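Local coordinates for nitrogenase molybdenum-iron protein alpha chain (Clostridium pasteurianum, PDB 4WES) that forms, with its beta-chain partner, the nitrogenase component that reduces dinitrogen to ammonium at a molybdenum-iron cluster, at residues G201-K206 and T245-Q250; T295-A300 and E314-E319; D328-K333 and E502-I507; H447-V452 and F469-G474. One frame throughout, in Å; residues are numbered along the deposited sequence. Where two conformers were deposited one is given.

Contact 1. Residues G201-K206 and T245-Q250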
loop_
_atom_site.group_PDB
_atom_site.type_symbol
_atom_site.label_atom_id
_atom_site.label_comp_id
_atom_site.label_asym_id
_atom_site.label_seq_id
_atom_site.Cartn_x
_atom_site.Cartn_y
_atom_site.Cartn_z
ATOM N N GLY A 201 -34.832 35.537 10.338
ATOM C CA GLY A 201 -33.665 36.190 10.893
ATOM C C GLY A 201 -33.854 37.663 11.091
ATOM O O GLY A 201 -34.890 38.224 10.761
ATOM N N ASN A 202 -32.834 38.310 11.608
ATOM C CA ASN A 202 -32.951 39.733 11.901
ATOM C C ASN A 202 -31.732 40.526 11.507
ATOM O O ASN A 202 -31.536 41.634 11.995
ATOM C CB ASN A 202 -33.207 39.937 13.397
ATOM C CG ASN A 202 -32.119 39.329 14.246
ATOM O OD1 ASN A 202 -30.984 39.139 13.796
ATOM N ND2 ASN A 202 -32.465 38.993 15.485
ATOM N N LYS A 203 -30.931 39.995 10.579
ATOM C CA LYS A 203 -29.710 40.682 10.215
ATOM C C LYS A 203 -29.987 41.962 9.419
ATOM O O LYS A 203 -30.966 42.069 8.675
ATOM C CB LYS A 203 -28.749 39.739 9.505
ATOM C CG LYS A 203 -28.143 38.746 10.481
ATOM C CD LYS A 203 -27.038 37.895 9.869
ATOM C CE LYS A 203 -25.680 38.176 10.493
ATOM N NZ LYS A 203 -25.085 39.468 10.052
ATOM N N GLU A 204 -29.111 42.941 9.613
ATOM C CA GLU A 204 -29.129 44.188 8.857
ATOM C C GLU A 204 -28.637 43.900 7.434
ATOM O O GLU A 204 -27.589 43.316 7.250
ATOM C CB GLU A 204 -28.199 45.186 9.536
ATOM C CG GLU A 204 -28.060 46.581 8.942
ATOM C CD GLU A 204 -27.041 47.450 9.680
ATOM O OE1 GLU A 204 -26.675 47.102 10.838
ATOM O OE2 GLU A 204 -26.601 48.462 9.079
ATOM N N GLN A 205 -29.386 44.348 6.433
ATOM C CA GLN A 205 -28.985 44.134 5.035
ATOM C C GLN A 205 -27.773 45.006 4.687
ATOM O O GLN A 205 -27.717 46.196 4.990
ATOM C CB GLN A 205 -30.125 44.456 4.095
ATOM C CG GLN A 205 -29.857 44.149 2.625
ATOM C CD GLN A 205 -31.120 44.178 1.804
ATOM O OE1 GLN A 205 -32.233 43.912 2.318
ATOM N NE2 GLN A 205 -30.967 44.428 0.503
ATOM N N LYS A 206 -26.798 44.394 4.030
ATOM C CA LYS A 206 -25.619 45.087 3.543
ATOM C C LYS A 206 -25.807 45.568 2.110
ATOM O O LYS A 206 -26.700 45.134 1.378
ATOM C CB LYS A 206 -24.347 44.202 3.688
ATOM C CG LYS A 206 -23.953 43.901 5.133
ATOM C CD LYS A 206 -22.772 42.954 5.260
ATOM C CE LYS A 206 -22.322 42.867 6.708
ATOM N NZ LYS A 206 -21.118 42.001 6.820
ATOM N N THR A 245 -24.954 28.138 6.370
ATOM C CA THR A 245 -25.436 28.032 7.731
ATOM C C THR A 245 -26.945 28.196 7.753
ATOM O O THR A 245 -27.548 28.871 6.888
ATOM C CB THR A 245 -24.826 29.105 8.651
ATOM O OG1 THR A 245 -25.249 30.384 8.188
ATOM C CG2 THR A 245 -23.326 28.979 8.693
ATOM N N TYR A 246 -27.558 27.643 8.798
ATOM C CA TYR A 246 -28.983 27.832 9.005
ATOM C C TYR A 246 -29.343 29.312 9.086
ATOM O O TYR A 246 -30.327 29.786 8.495
ATOM C CB TYR A 246 -29.389 27.072 10.274
ATOM C CG TYR A 246 -30.851 27.109 10.581
ATOM C CD1 TYR A 246 -31.744 26.295 9.905
ATOM C CD2 TYR A 246 -31.360 27.952 11.583
ATOM C CE1 TYR A 246 -33.083 26.295 10.181
ATOM C CE2 TYR A 246 -32.711 27.937 11.873
ATOM C CZ TYR A 246 -33.576 27.130 11.182
ATOM O OH TYR A 246 -34.909 27.157 11.468
ATOM N N GLU A 247 -28.533 30.088 9.822
ATOM C CA GLU A 247 -28.801 31.509 9.991
ATOM C C GLU A 247 -28.763 32.250 8.661
ATOM O O GLU A 247 -29.555 33.179 8.441
ATOM C CB GLU A 247 -27.816 32.080 10.991
ATOM C CG GLU A 247 -27.970 33.575 11.236
ATOM C CD GLU A 247 -26.991 34.029 12.277
ATOM O OE1 GLU A 247 -26.063 34.775 11.907
ATOM O OE2 GLU A 247 -27.155 33.635 13.451
ATOM N N LYS A 248 -27.863 31.876 7.762
ATOM C CA LYS A 248 -27.846 32.546 6.462
ATOM C C LYS A 248 -29.126 32.269 5.696
ATOM O O LYS A 248 -29.659 33.156 5.005
ATOM C CB LYS A 248 -26.595 32.204 5.643
ATOM C CG LYS A 248 -25.417 32.992 6.195
ATOM C CD LYS A 248 -24.035 32.589 5.816
ATOM C CE LYS A 248 -23.746 32.883 4.402
ATOM N NZ LYS A 248 -22.303 32.607 3.988
ATOM N N VAL A 249 -29.641 31.033 5.752
ATOM C CA VAL A 249 -30.903 30.777 5.105
ATOM C C VAL A 249 -32.030 31.598 5.754
ATOM O O VAL A 249 -32.893 32.154 5.062
ATOM C CB VAL A 249 -31.218 29.271 5.079
ATOM C CG1 VAL A 249 -32.496 28.996 4.322
ATOM C CG2 VAL A 249 -30.062 28.468 4.456
ATOM N N GLN A 250 -32.015 31.696 7.080
ATOM C CA GLN A 250 -33.001 32.546 7.774
ATOM C C GLN A 250 -32.990 33.993 7.337
ATOM O O GLN A 250 -34.013 34.666 7.408
ATOM C CB GLN A 250 -32.770 32.519 9.280
ATOM C CG GLN A 250 -33.132 31.215 9.962
ATOM C CD GLN A 250 -32.998 31.363 11.456
ATOM O OE1 GLN A 250 -31.910 31.721 11.933
ATOM N NE2 GLN A 250 -34.071 31.108 12.178
#

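Contact 2. Residues T295-A300 and E314-E319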
loop_
_atom_site.group_PDB
_atom_site.type_symbol
_atom_site.label_atom_id
_atom_site.label_comp_id
_atom_site.label_asym_id
_atom_site.label_seq_id
_atom_site.Cartn_x
_atom_site.Cartn_y
_atom_site.Cartn_z
ATOM N N THR A 295 -23.527 36.368 -17.109
ATOM C CA THR A 295 -24.137 36.501 -15.788
ATOM C C THR A 295 -23.652 37.791 -15.110
ATOM O O THR A 295 -24.454 38.576 -14.588
ATOM C CB THR A 295 -23.760 35.296 -14.917
ATOM O OG1 THR A 295 -24.313 34.095 -15.466
ATOM C CG2 THR A 295 -24.268 35.489 -13.494
ATOM N N LEU A 296 -22.349 37.993 -15.066
ATOM C CA LEU A 296 -21.788 39.148 -14.382
ATOM C C LEU A 296 -22.258 40.431 -15.047
ATOM O O LEU A 296 -22.532 41.436 -14.387
ATOM C CB LEU A 296 -20.265 39.073 -14.358
ATOM C CG LEU A 296 -19.673 37.926 -13.536
ATOM C CD1 LEU A 296 -18.157 37.906 -13.723
ATOM C CD2 LEU A 296 -20.023 38.075 -12.067
ATOM N N ARG A 297 -22.324 40.447 -16.373
ATOM C CA ARG A 297 -22.797 41.624 -17.083
ATOM C C ARG A 297 -24.294 41.877 -16.846
ATOM O O ARG A 297 -24.715 43.024 -16.697
ATOM C CB ARG A 297 -22.447 41.535 -18.567
ATOM C CG ARG A 297 -20.949 41.720 -18.802
ATOM C CD ARG A 297 -20.533 41.445 -20.219
ATOM N NE ARG A 297 -19.143 41.799 -20.360
ATOM C CZ ARG A 297 -18.378 41.436 -21.381
ATOM N NH1 ARG A 297 -18.860 40.639 -22.326
ATOM N NH2 ARG A 297 -17.130 41.848 -21.431
ATOM N N ASP A 298 -25.079 40.817 -16.727
ATOM C CA ASP A 298 -26.504 40.988 -16.406
ATOM C C ASP A 298 -26.680 41.572 -15.003
ATOM O O ASP A 298 -27.540 42.430 -14.767
ATOM C CB ASP A 298 -27.225 39.644 -16.473
ATOM C CG ASP A 298 -27.488 39.146 -17.893
ATOM O OD1 ASP A 298 -27.453 39.946 -18.842
ATOM O OD2 ASP A 298 -27.843 37.964 -18.016
ATOM N N MET A 299 -25.882 41.064 -14.068
ATOM C CA MET A 299 -25.946 41.541 -12.687
ATOM C C MET A 299 -25.593 43.026 -12.654
ATOM O O MET A 299 -26.275 43.834 -12.003
ATOM C CB MET A 299 -24.966 40.785 -11.804
ATOM C CG MET A 299 -25.340 39.351 -11.574
ATOM S SD MET A 299 -24.066 38.486 -10.644
ATOM C CE MET A 299 -24.271 39.290 -9.058
ATOM N N ALA A 300 -24.550 43.435 -13.377
ATOM C CA ALA A 300 -24.129 44.829 -13.381
ATOM C C ALA A 300 -25.221 45.713 -13.987
ATOM O O ALA A 300 -25.468 46.818 -13.517
ATOM C CB ALA A 300 -22.830 44.994 -14.147
ATOM N N GLU A 314 -13.129 44.976 -15.203
ATOM C CA GLU A 314 -11.739 44.747 -14.791
ATOM C C GLU A 314 -11.535 43.298 -14.365
ATOM O O GLU A 314 -10.529 42.676 -14.734
ATOM C CB GLU A 314 -11.338 45.656 -13.629
ATOM C CG GLU A 314 -11.230 47.103 -14.035
ATOM C CD GLU A 314 -11.024 48.048 -12.871
ATOM O OE1 GLU A 314 -11.114 47.628 -11.684
ATOM O OE2 GLU A 314 -10.761 49.229 -13.180
ATOM N N VAL A 315 -12.444 42.776 -13.540
ATOM C CA VAL A 315 -12.295 41.419 -13.044
ATOM C C VAL A 315 -12.436 40.382 -14.159
ATOM O O VAL A 315 -11.646 39.447 -14.231
ATOM C CB VAL A 315 -13.270 41.160 -11.878
ATOM C CG1 VAL A 315 -13.303 39.695 -11.490
ATOM C CG2 VAL A 315 -12.881 42.028 -10.670
ATOM N N ILE A 316 -13.412 40.575 -15.036
ATOM C CA ILE A 316 -13.564 39.680 -16.204
ATOM C C ILE A 316 -12.249 39.647 -16.989
ATOM O O ILE A 316 -11.735 38.566 -17.314
ATOM C CB ILE A 316 -14.743 40.107 -17.103
ATOM C CG1 ILE A 316 -16.079 39.789 -16.423
ATOM C CG2 ILE A 316 -14.661 39.419 -18.459
ATOM C CD1 ILE A 316 -17.252 40.425 -17.096
ATOM N N ALA A 317 -11.686 40.816 -17.285
ATOM C CA ALA A 317 -10.496 40.846 -18.115
ATOM C C ALA A 317 -9.305 40.161 -17.442
ATOM O O ALA A 317 -8.574 39.404 -18.101
ATOM C CB ALA A 317 -10.145 42.273 -18.469
ATOM N N GLU A 318 -9.129 40.395 -16.136
ATOM C CA GLU A 318 -7.984 39.814 -15.462
ATOM C C GLU A 318 -8.147 38.297 -15.307
ATOM O O GLU A 318 -7.186 37.529 -15.442
ATOM C CB GLU A 318 -7.679 40.471 -14.128
ATOM C CG GLU A 318 -8.535 40.116 -12.988
ATOM C CD GLU A 318 -8.262 40.999 -11.805
ATOM O OE1 GLU A 318 -7.420 41.912 -11.904
ATOM O OE2 GLU A 318 -8.920 40.810 -10.799
ATOM N N GLU A 319 -9.367 37.845 -14.999
ATOM C CA GLU A 319 -9.626 36.417 -14.841
ATOM C C GLU A 319 -9.410 35.666 -16.168
ATOM O O GLU A 319 -8.802 34.591 -16.207
ATOM C CB GLU A 319 -11.034 36.208 -14.311
ATOM C CG GLU A 319 -11.253 36.649 -12.865
ATOM C CD GLU A 319 -10.591 35.758 -11.828
ATOM O OE1 GLU A 319 -10.457 34.524 -12.054
ATOM O OE2 GLU A 319 -10.327 36.255 -10.715
#

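Contact 3. Residues D328-K333 and E502-I507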
loop_
_atom_site.group_PDB
_atom_site.type_symbol
_atom_site.label_atom_id
_atom_site.label_comp_id
_atom_site.label_asym_id
_atom_site.label_seq_id
_atom_site.Cartn_x
_atom_site.Cartn_y
_atom_site.Cartn_z
ATOM N N ASP A 328 -7.227 28.183 -24.836
ATOM C CA ASP A 328 -6.748 27.919 -26.219
ATOM C C ASP A 328 -6.383 26.454 -26.391
ATOM O O ASP A 328 -6.673 25.838 -27.427
ATOM C CB ASP A 328 -5.534 28.782 -26.539
ATOM C CG ASP A 328 -5.829 30.263 -26.658
ATOM O OD1 ASP A 328 -4.844 31.042 -26.596
ATOM O OD2 ASP A 328 -7.013 30.675 -26.741
ATOM N N TYR A 329 -5.734 25.879 -25.386
ATOM C CA TYR A 329 -5.340 24.476 -25.394
ATOM C C TYR A 329 -6.558 23.567 -25.432
ATOM O O TYR A 329 -6.573 22.605 -26.198
ATOM C CB TYR A 329 -4.488 24.195 -24.163
ATOM C CG TYR A 329 -4.049 22.763 -23.953
ATOM C CD1 TYR A 329 -3.042 22.226 -24.729
ATOM C CD2 TYR A 329 -4.566 21.995 -22.939
ATOM C CE1 TYR A 329 -2.595 20.953 -24.539
ATOM C CE2 TYR A 329 -4.124 20.691 -22.746
ATOM C CZ TYR A 329 -3.128 20.184 -23.549
ATOM O OH TYR A 329 -2.668 18.891 -23.381
ATOM N N PHE A 330 -7.577 23.865 -24.633
ATOM C CA PHE A 330 -8.764 23.017 -24.647
ATOM C C PHE A 330 -9.374 22.987 -26.044
ATOM O O PHE A 330 -9.786 21.919 -26.544
ATOM C CB PHE A 330 -9.789 23.498 -23.637
ATOM C CG PHE A 330 -9.273 23.585 -22.218
ATOM C CD1 PHE A 330 -8.293 22.753 -21.746
ATOM C CD2 PHE A 330 -9.768 24.587 -21.368
ATOM C CE1 PHE A 330 -7.823 22.877 -20.451
ATOM C CE2 PHE A 330 -9.302 24.721 -20.083
ATOM C CZ PHE A 330 -8.330 23.866 -19.621
ATOM N N LYS A 331 -9.513 24.163 -26.653
ATOM C CA LYS A 331 -10.082 24.234 -27.999
ATOM C C LYS A 331 -9.200 23.465 -29.005
ATOM O O LYS A 331 -9.716 22.713 -29.844
ATOM C CB LYS A 331 -10.314 25.676 -28.418
ATOM C CG LYS A 331 -11.001 25.793 -29.774
ATOM C CD LYS A 331 -11.462 27.196 -30.062
ATOM C CE LYS A 331 -12.191 27.290 -31.389
ATOM N NZ LYS A 331 -12.399 28.714 -31.731
ATOM N N GLU A 332 -7.885 23.645 -28.934
ATOM C CA GLU A 332 -6.983 22.924 -29.821
ATOM C C GLU A 332 -7.196 21.404 -29.705
ATOM O O GLU A 332 -7.224 20.681 -30.705
ATOM C CB GLU A 332 -5.520 23.282 -29.531
ATOM C CG GLU A 332 -4.543 22.698 -30.542
ATOM C CD GLU A 332 -3.198 22.294 -29.956
ATOM O OE1 GLU A 332 -2.667 22.957 -29.031
ATOM O OE2 GLU A 332 -2.657 21.292 -30.458
ATOM N N LYS A 333 -7.299 20.933 -28.475
ATOM C CA LYS A 333 -7.326 19.507 -28.218
ATOM C C LYS A 333 -8.683 18.853 -28.406
ATOM O O LYS A 333 -8.770 17.622 -28.594
ATOM C CB LYS A 333 -6.807 19.234 -26.808
ATOM C CG LYS A 333 -5.336 19.563 -26.620
ATOM C CD LYS A 333 -4.422 18.708 -27.481
ATOM C CE LYS A 333 -2.966 18.899 -27.087
ATOM N NZ LYS A 333 -2.044 17.956 -27.790
ATOM N N GLU A 502 -9.275 18.058 -17.108
ATOM C CA GLU A 502 -9.786 16.733 -16.874
ATOM C C GLU A 502 -10.345 16.113 -18.153
ATOM O O GLU A 502 -10.219 14.893 -18.386
ATOM C CB GLU A 502 -10.808 16.735 -15.739
ATOM C CG GLU A 502 -10.151 16.903 -14.380
ATOM C CD GLU A 502 -9.334 15.703 -13.912
ATOM O OE1 GLU A 502 -9.643 14.612 -14.308
ATOM O OE2 GLU A 502 -8.446 15.908 -13.063
ATOM N N LEU A 503 -11.021 16.914 -18.960
ATOM C CA LEU A 503 -11.638 16.438 -20.176
ATOM C C LEU A 503 -10.590 16.032 -21.204
ATOM O O LEU A 503 -10.659 14.929 -21.790
ATOM C CB LEU A 503 -12.608 17.461 -20.722
ATOM C CG LEU A 503 -13.416 16.998 -21.952
ATOM C CD1 LEU A 503 -14.105 15.684 -21.710
ATOM C CD2 LEU A 503 -14.403 18.095 -22.316
ATOM N N VAL A 504 -9.611 16.893 -21.423
ATOM C CA VAL A 504 -8.491 16.550 -22.319
ATOM C C VAL A 504 -7.796 15.304 -21.805
ATOM O O VAL A 504 -7.514 14.360 -22.571
ATOM C CB VAL A 504 -7.499 17.741 -22.420
ATOM C CG1 VAL A 504 -6.242 17.298 -23.168
ATOM C CG2 VAL A 504 -8.154 18.902 -23.086
ATOM N N ASN A 505 -7.513 15.234 -20.502
ATOM C CA ASN A 505 -6.846 14.060 -19.965
ATOM C C ASN A 505 -7.651 12.779 -20.249
ATOM O O ASN A 505 -7.085 11.708 -20.498
ATOM C CB ASN A 505 -6.606 14.216 -18.462
ATOM C CG ASN A 505 -5.487 15.165 -18.128
ATOM O OD1 ASN A 505 -4.815 15.660 -19.018
ATOM N ND2 ASN A 505 -5.268 15.394 -16.829
ATOM N N GLY A 506 -8.982 12.869 -20.142
ATOM C CA GLY A 506 -9.820 11.721 -20.428
ATOM C C GLY A 506 -9.749 11.275 -21.873
ATOM O O GLY A 506 -9.582 10.080 -22.163
ATOM N N ILE A 507 -9.866 12.223 -22.804
ATOM C CA ILE A 507 -9.888 11.887 -24.204
ATOM C C ILE A 507 -8.580 11.256 -24.642
ATOM O O ILE A 507 -8.594 10.326 -25.446
ATOM C CB ILE A 507 -10.177 13.150 -25.056
ATOM C CG1 ILE A 507 -11.617 13.641 -24.887
ATOM C CG2 ILE A 507 -9.851 12.944 -26.532
ATOM C CD1 ILE A 507 -12.703 12.755 -25.473
#

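Contact 4. Residues H447-V452 and F469-G474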
loop_
_atom_site.group_PDB
_atom_site.type_symbol
_atom_site.label_atom_id
_atom_site.label_comp_id
_atom_site.label_asym_id
_atom_site.label_seq_id
_atom_site.Cartn_x
_atom_site.Cartn_y
_atom_site.Cartn_z
ATOM N N HIS A 447 -31.755 1.322 -22.789
ATOM C CA HIS A 447 -32.032 1.040 -24.185
ATOM C C HIS A 447 -31.795 2.256 -25.064
ATOM O O HIS A 447 -31.120 2.173 -26.108
ATOM C CB HIS A 447 -33.498 0.563 -24.348
ATOM C CG HIS A 447 -33.966 0.614 -25.755
ATOM N ND1 HIS A 447 -33.630 -0.357 -26.683
ATOM C CD2 HIS A 447 -34.649 1.571 -26.435
ATOM C CE1 HIS A 447 -34.092 0.004 -27.861
ATOM N NE2 HIS A 447 -34.724 1.158 -27.746
ATOM N N ASP A 448 -32.365 3.396 -24.675
ATOM C CA ASP A 448 -32.252 4.591 -25.477
ATOM C C ASP A 448 -30.768 4.969 -25.638
ATOM O O ASP A 448 -30.299 5.335 -26.722
ATOM C CB ASP A 448 -32.948 5.767 -24.788
ATOM C CG ASP A 448 -34.409 5.594 -24.534
ATOM O OD1 ASP A 448 -35.082 4.829 -25.273
ATOM O OD2 ASP A 448 -34.850 6.253 -23.554
ATOM N N MET A 449 -30.049 4.908 -24.526
ATOM C CA MET A 449 -28.649 5.317 -24.531
ATOM C C MET A 449 -27.813 4.438 -25.490
ATOM O O MET A 449 -26.940 4.945 -26.215
ATOM C CB MET A 449 -28.086 5.270 -23.118
ATOM C CG MET A 449 -26.700 5.869 -23.047
ATOM S SD MET A 449 -25.921 5.744 -21.422
ATOM C CE MET A 449 -25.502 4.004 -21.411
ATOM N N GLU A 450 -28.082 3.134 -25.467
ATOM C CA GLU A 450 -27.327 2.249 -26.333
ATOM C C GLU A 450 -27.575 2.524 -27.808
ATOM O O GLU A 450 -26.665 2.460 -28.599
ATOM C CB GLU A 450 -27.627 0.815 -26.003
ATOM C CG GLU A 450 -26.917 0.351 -24.710
ATOM C CD GLU A 450 -26.626 -1.132 -24.758
ATOM O OE1 GLU A 450 -25.408 -1.504 -24.702
ATOM O OE2 GLU A 450 -27.628 -1.910 -24.902
ATOM N N VAL A 451 -28.813 2.861 -28.172
ATOM C CA VAL A 451 -29.109 3.217 -29.559
ATOM C C VAL A 451 -28.347 4.490 -29.950
ATOM O O VAL A 451 -27.725 4.557 -31.010
ATOM C CB VAL A 451 -30.615 3.358 -29.830
ATOM C CG1 VAL A 451 -30.852 3.805 -31.243
ATOM C CG2 VAL A 451 -31.322 2.038 -29.580
ATOM N N VAL A 452 -28.384 5.513 -29.085
ATOM C CA VAL A 452 -27.650 6.760 -29.318
ATOM C C VAL A 452 -26.159 6.480 -29.533
ATOM O O VAL A 452 -25.554 6.989 -30.495
ATOM C CB VAL A 452 -27.842 7.732 -28.168
ATOM C CG1 VAL A 452 -26.832 8.872 -28.239
ATOM C CG2 VAL A 452 -29.282 8.251 -28.148
ATOM N N PHE A 469 -19.673 3.622 -16.429
ATOM C CA PHE A 469 -18.917 2.429 -16.805
ATOM C C PHE A 469 -19.584 1.651 -17.952
ATOM O O PHE A 469 -18.889 0.968 -18.696
ATOM C CB PHE A 469 -18.611 1.561 -15.589
ATOM C CG PHE A 469 -17.839 2.299 -14.548
ATOM C CD1 PHE A 469 -16.542 2.739 -14.798
ATOM C CD2 PHE A 469 -18.393 2.561 -13.300
ATOM C CE1 PHE A 469 -15.837 3.468 -13.860
ATOM C CE2 PHE A 469 -17.686 3.275 -12.361
ATOM C CZ PHE A 469 -16.427 3.729 -12.633
ATOM N N VAL A 470 -20.896 1.759 -18.079
ATOM C CA VAL A 470 -21.578 1.160 -19.227
ATOM C C VAL A 470 -21.019 1.762 -20.498
ATOM O O VAL A 470 -20.695 1.057 -21.459
ATOM C CB VAL A 470 -23.116 1.413 -19.145
ATOM C CG1 VAL A 470 -23.831 0.983 -20.411
ATOM C CG2 VAL A 470 -23.704 0.724 -17.921
ATOM N N ILE A 471 -20.913 3.087 -20.517
ATOM C CA ILE A 471 -20.434 3.810 -21.680
ATOM C C ILE A 471 -18.934 3.461 -21.924
ATOM O O ILE A 471 -18.514 3.173 -23.052
ATOM C CB ILE A 471 -20.605 5.337 -21.474
ATOM C CG1 ILE A 471 -22.085 5.692 -21.358
ATOM C CG2 ILE A 471 -19.926 6.109 -22.609
ATOM C CD1 ILE A 471 -22.324 7.044 -20.673
ATOM N N GLN A 472 -18.143 3.487 -20.861
ATOM C CA GLN A 472 -16.703 3.256 -21.028
ATOM C C GLN A 472 -16.353 1.806 -21.382
ATOM O O GLN A 472 -15.362 1.584 -22.074
ATOM C CB GLN A 472 -15.920 3.758 -19.821
ATOM C CG GLN A 472 -16.098 5.250 -19.637
ATOM C CD GLN A 472 -15.035 5.966 -18.847
ATOM O OE1 GLN A 472 -14.846 7.183 -19.038
ATOM N NE2 GLN A 472 -14.364 5.286 -17.939
ATOM N N LYS A 473 -17.163 0.836 -20.963
ATOM C CA LYS A 473 -16.960 -0.550 -21.386
ATOM C C LYS A 473 -17.024 -0.643 -22.917
ATOM O O LYS A 473 -16.405 -1.520 -23.520
ATOM C CB LYS A 473 -18.005 -1.495 -20.797
ATOM C CG LYS A 473 -17.835 -1.864 -19.338
ATOM C CD LYS A 473 -16.674 -2.765 -19.018
ATOM C CE LYS A 473 -16.764 -3.207 -17.577
ATOM N NZ LYS A 473 -15.630 -4.084 -17.167
ATOM N N GLY A 474 -17.824 0.224 -23.522
ATOM C CA GLY A 474 -17.936 0.320 -24.964
ATOM C C GLY A 474 -16.904 1.179 -25.655
ATOM O O GLY A 474 -17.038 1.448 -26.846
#

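Contact 1. Residues G201-K206 and T245-Q250
Gly201, in the loop between helix 182-196 and strand 209-215, meets the last residue of the short helix 246-250, where the CA atoms of Gly201 and Gln250 come within 4.8 Å. Both pieces belong to a Rossmann-like alpha/beta unit, in which helix 246-250 connects two strands of a parallel sheet. Gly201 N donates to Gln250 O at 3.2 Å with an N-H...O angle of 149°. The donor comes in tilted out of the carbonyl plane, and the bond joins the loop to the helix end. A CB on Gly201 would point toward the helix and sit tightly against Gln250 O, so its absence eases the approach. Gly201 N also packs 3.8 Å from Gln250 CB.

The side chains add a looser contact at the exposed edge. Lys203 bends at its third and fourth torsions and crosses the extended Glu247 at about a right angle, bringing CE to 3.7 Å from Glu247 OE1. Lys203 NZ stays 5.1 Å from that oxygen; any attraction is probably long-range, without a salt bridge. Asn251 bonds Lys203 N and Glu247 O through its amide. At the helix start Thr245 serves as N-cap, its OG1 accepting from Lys248 N at 3.0 Å.

Contact 2. Residues T295-A300 and E314-E319
Leu296 reaches from helix 289-303 and lies alongside Ile316 of helix 306-334, the two side chains sliding past each other in opposite directions. The touching atoms are Leu296 CD1 and Ile316 CG1, 3.9 Å apart, an ordinary van der Waals distance between saturated carbons. Ile316 gives up the larger share of surface, and its shape explains why: CG1 lies anti to the carbonyl carbon (chi1 -72°) and the chain then runs on extended, so that one branch spans the gap between helices whose nearest CA atoms, those of Leu296 and Ile316, are still 8.4 Å apart.

The far end of that branch finds a second neighbour. Ile316 CD1 comes to 4.0 Å from Arg297 NE, approaching the guanidinium at a slant, while the aliphatic chain of Arg297 stays extended from CG to NE. The charge itself is engaged elsewhere: Arg297 NE makes a salt bridge with Glu313, a turn before Ile316 on the same long helix. The isoleucine thus packs where the buried seam gives way to the exposed Arg297.

Helix 221-232 also packs on this seam: its Leu229 and Ile232 touch Leu296, and Ile232 also meets Val315. Arg227 and Lys231 of that helix form salt bridges with Glu319. No hydrogen bond joins the two segments. The two helices, 289-303 and 306-334, follow each other through a short turn, and the segments run roughly antiparallel: the pattern is that of an antiparallel helical hairpin, joined by aliphatic side chains and edged by charge.

Contact 3. Residues D328-K333 and E502-I507
Val504 is the residue most deeply covered here, and the side chains of Lys333 and Tyr329 supply much of its cover. It joins two nearly parallel helices of an alpha/beta domain: segments 328-333 and 502-507 approach to 10.2 Å between axes, with directions 28° apart, and Leu503 and Leu334 continue the apolar layer toward strand 460-462.

The two methyl groups of Val504 divide the work. CG1, anti to the backbone N (chi1 171°), lies 4.0 Å from Tyr329 CE2 and 3.9 Å from Tyr329 OH, so it meets the hydroxyl-bearing end of the ring obliquely. CG2 meets the base of the Lys333 side chain, with CB 4.0 Å away. Lys333 was modelled in two conformers; in one, CG lies over a face of the Tyr329 ring, 3.7 Å above the plane and offset toward the rim, and the chain end leads away. The Lys333 carbonyl accepts from the hydroxyl of Tyr508, the residue just after helix 492-507.

Phe330 adds a further apolar neighbour and itself meets the rings of His501, edge-to-face, and Phe358. Glu502 and Asn505 pack on a beta chain. The Phe330 side chain crosses Val504 at about a right angle, with its CD1 4.1 Å from Val504 CG2.

Contact 4. Residues H447-V452 and F469-G474
Lys473 NZ, at the end of the helix whose Val470 and Ile471 receive Met449, is gripped by three groups of neighbouring subunits: the carboxylate of Glu62 and the carbonyl of Pro211 on one beta chain, and the carboxylate of Asp301 on the other. That helix, 465-473, is therefore fastened where two beta subunits approach the alpha chain, and the alpha-chain contact lies on another of its sides.

Here Met449 of helix 446-456 does the reaching. It is extended through its first two torsions and then bends at chi3 (74°), which turns the terminal methyl from Ile471 toward Val470. Met449 CE comes to 3.6 Å from Val470 CG1, the methionine side chain passing the valine aslant. The same methyl lies 3.8 Å from Ile471 CG1. Sulfur shares the load, since Met449 SD is 3.8 Å from Ile471 CG1 and 3.9 Å from Ile471 CD1, with the two side chains at about a right angle. The thioether end thus lies against both residues.

Phe461, on the strand between the two helices, touches both Met449 and Ile471, so helix, strand and helix pack as one consecutive unit. Met65 of a beta chain lies on Val470. On the first helix, Asp448 pairs with Arg21.

No hydrogen bond crosses between the segments. Their fit rests on dispersion between a flexible thioether and branched aliphatic chains, which is weakly directional, and polar bonds lie elsewhere, both within the alpha chain and to the beta chains. This is consistent with a contact set mainly by shape, while Lys473 ties helix 465-473 to two beta chains by charge.

The four contacts range from near neighbours to opposite sides of the chain. Contacts 2 and 3 use different parts of helix 306-334, with centres 25 Å apart. Contact 4 is nested in the loop that contact 3 closes, and the nearest atoms of the two are about 7 Å apart. Contact 1 lies on the opposite side of the chain's centre from contact 4, 46 Å between centres. Contacts 1 to 3 lie away from the clusters. In contact 4 the side chain of Ile471 is about 10 Å from that of His482, a cofactor ligand, and about 11 Å from the bound homocitrate, while that of Val470 is about 11 Å from an iron ion.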